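Local coordinates for protein chloramphenicol acetyltransferase (PDB 6PXA) that probably transfers an acetyl group from acetyl-CoA to chloramphenicol, as a trimeric member of the hexapeptide-repeat acyltransferases, and binds taurocholic acid in this crystal, at residues Ile154-Ala159 with Gly166-Val171. Residues are numbered along the deposited sequence; the frame is centred on the assembly and turned at random.
Sequences ITKNVA and GNNVVV
Asn168 reaches from the turn before strand 169-173 into the loop that follows strand 153-154, and its amide grips the backbone of Thr155 and Lys156. The side chain can be followed outward. CB points toward the loop. CG lies anti to its own carbonyl carbon (chi1 -60°), which carries the amide across to Thr155. Lys156 CG lies over one face of the Asn168 amide, 3.9 Å from Asn168 CG. The two side chains cross at about a right angle.

At the tip, OD1 takes two backbone N-H groups. Thr155 N donates to Asn168 OD1 at 2.9 Å, in the carbonyl plane and on a lone pair. Lys156 N, at 3.3 Å from Asn168 OD1, comes from well above that plane, 47° out of it. The other branch, ND2, donates to Thr155 OG1 at 2.6 Å, with the hydroxyl tilted somewhat from the amide plane. Both branches of the amide are thus bonded to Thr155, which fixes which way round it sits.

The setting is the last part of a left-handed parallel beta-helix, the fold of the hexapeptide-repeat transferases. The loop lies between strands 153-154 and 162-165. After 162-165 the chain turns back through Gly166 and Asn167, the latter centring an inverse gamma turn, and strand 169-173 runs antiparallel beside it as the outermost strand of the sheet within this chain. Asn168 thus ties this reversal to the preceding loop.

A water bridges Asn168 OD1, doubtfully close at 2.5 Å, and Lys156 O, a long bond at 3.3 Å. Ile154 CA sits 3.5 Å from Asn168 OD1, while the Ile154 side chain packs on Ile148 and Val164. In the same loop, Asn157 OD1 accepts a hydrogen bond from His141 N.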
loop_
_atom_site.group_PDB
_atom_site.type_symbol
_atom_site.label_atom_id
_atom_site.label_comp_id
_atom_site.label_asym_id
_atom_site.label_seq_id
_atom_site.Cartn_x
_atom_site.Cartn_y
_atom_site.Cartn_z
ATOM N N ILE B 154 7.670 -8.464 -0.755
ATOM C CA ILE B 154 8.729 -9.468 -0.711
ATOM C C ILE B 154 8.123 -10.801 -1.132
ATOM O O ILE B 154 7.263 -11.351 -0.429
ATOM C CB ILE B 154 9.351 -9.548 0.686
ATOM C CG1 ILE B 154 9.882 -8.165 1.058
ATOM C CG2 ILE B 154 10.475 -10.565 0.715
ATOM C CD1 ILE B 154 11.024 -7.686 0.127
ATOM N N THR B 155 8.515 -11.291 -2.307
ATOM C CA THR B 155 8.005 -12.571 -2.793
ATOM C C THR B 155 9.092 -13.616 -2.984
ATOM O O THR B 155 8.767 -14.758 -3.316
ATOM C CB THR B 155 7.269 -12.404 -4.132
ATOM O OG1 THR B 155 8.190 -11.912 -5.106
ATOM C CG2 THR B 155 6.114 -11.437 -4.007
ATOM N N LYS B 156 10.356 -13.253 -2.807
ATOM C CA LYS B 156 11.492 -14.146 -2.943
ATOM C C LYS B 156 12.252 -14.147 -1.628
ATOM O O LYS B 156 12.101 -13.224 -0.821
ATOM C CB LYS B 156 12.400 -13.677 -4.081
ATOM C CG LYS B 156 11.653 -13.383 -5.367
ATOM C CD LYS B 156 12.629 -13.096 -6.498
ATOM C CE LYS B 156 11.906 -13.016 -7.842
ATOM N NZ LYS B 156 12.875 -12.828 -8.959
ATOM N N ASN B 157 13.079 -15.172 -1.422
ATOM C CA ASN B 157 13.978 -15.186 -0.269
ATOM C C ASN B 157 14.940 -13.999 -0.295
ATOM O O ASN B 157 15.400 -13.562 -1.353
ATOM C CB ASN B 157 14.786 -16.495 -0.219
ATOM C CG ASN B 157 13.926 -17.681 0.109
ATOM O OD1 ASN B 157 12.861 -17.530 0.719
ATOM N ND2 ASN B 157 14.365 -18.870 -0.294
ATOM N N VAL B 158 15.271 -13.502 0.896
ATOM C CA VAL B 158 16.151 -12.347 1.076
ATOM C C VAL B 158 17.431 -12.826 1.752
ATOM O O VAL B 158 17.385 -13.400 2.849
ATOM C CB VAL B 158 15.457 -11.241 1.889
ATOM C CG1 VAL B 158 16.415 -10.097 2.221
ATOM C CG2 VAL B 158 14.252 -10.717 1.115
ATOM N N ALA B 159 18.572 -12.617 1.080
ATOM C CA ALA B 159 19.854 -13.040 1.613
ATOM C C ALA B 159 20.188 -12.261 2.883
ATOM O O ALA B 159 19.775 -11.115 3.035
ATOM C CB ALA B 159 20.967 -12.835 0.584
ATOM N N GLY B 166 10.694 -2.207 -2.621
ATOM C CA GLY B 166 9.865 -2.347 -3.801
ATOM C C GLY B 166 9.620 -3.799 -4.166
ATOM O O GLY B 166 9.432 -4.673 -3.304
ATOM N N ASN B 167 9.676 -4.068 -5.468
ATOM C CA ASN B 167 9.387 -5.394 -6.027
ATOM C C ASN B 167 10.654 -6.275 -5.990
ATOM O O ASN B 167 11.309 -6.554 -7.001
ATOM C CB ASN B 167 8.818 -5.219 -7.435
ATOM C CG ASN B 167 8.419 -6.536 -8.107
ATOM O OD1 ASN B 167 8.335 -7.590 -7.471
ATOM N ND2 ASN B 167 8.170 -6.467 -9.413
ATOM N N ASN B 168 11.010 -6.698 -4.772
ATOM C CA ASN B 168 12.197 -7.540 -4.511
ATOM C C ASN B 168 13.488 -6.935 -5.032
ATOM O O ASN B 168 14.348 -7.653 -5.552
ATOM C CB ASN B 168 12.058 -8.945 -5.102
ATOM C CG ASN B 168 10.891 -9.689 -4.542
ATOM O OD1 ASN B 168 10.883 -10.054 -3.364
ATOM N ND2 ASN B 168 9.885 -9.928 -5.384
ATOM N N VAL B 169 13.653 -5.616 -4.915
ATOM C CA VAL B 169 14.861 -4.968 -5.413
ATOM C C VAL B 169 15.878 -4.927 -4.280
ATOM O O VAL B 169 15.663 -4.262 -3.261
ATOM C CB VAL B 169 14.589 -3.557 -5.957
ATOM C CG1 VAL B 169 15.887 -3.002 -6.525
ATOM C CG2 VAL B 169 13.511 -3.612 -7.043
ATOM N N VAL B 170 16.974 -5.653 -4.456
ATOM C CA VAL B 170 18.092 -5.629 -3.522
ATOM C C VAL B 170 18.946 -4.408 -3.861
ATOM O O VAL B 170 19.601 -4.367 -4.903
ATOM C CB VAL B 170 18.910 -6.923 -3.612
ATOM C CG1 VAL B 170 19.991 -6.957 -2.532
ATOM C CG2 VAL B 170 17.985 -8.136 -3.545
ATOM N N VAL B 171 18.975 -3.421 -2.971
ATOM C CA VAL B 171 19.673 -2.177 -3.298
ATOM C C VAL B 171 21.096 -2.132 -2.765
ATOM O O VAL B 171 21.906 -1.336 -3.274
ATOM C CB VAL B 171 18.898 -0.936 -2.806
ATOM C CG1 VAL B 171 17.480 -0.963 -3.325
ATOM C CG2 VAL B 171 18.920 -0.862 -1.289
HETATM O O HOH W 1 13.008 -10.357 -2.162
#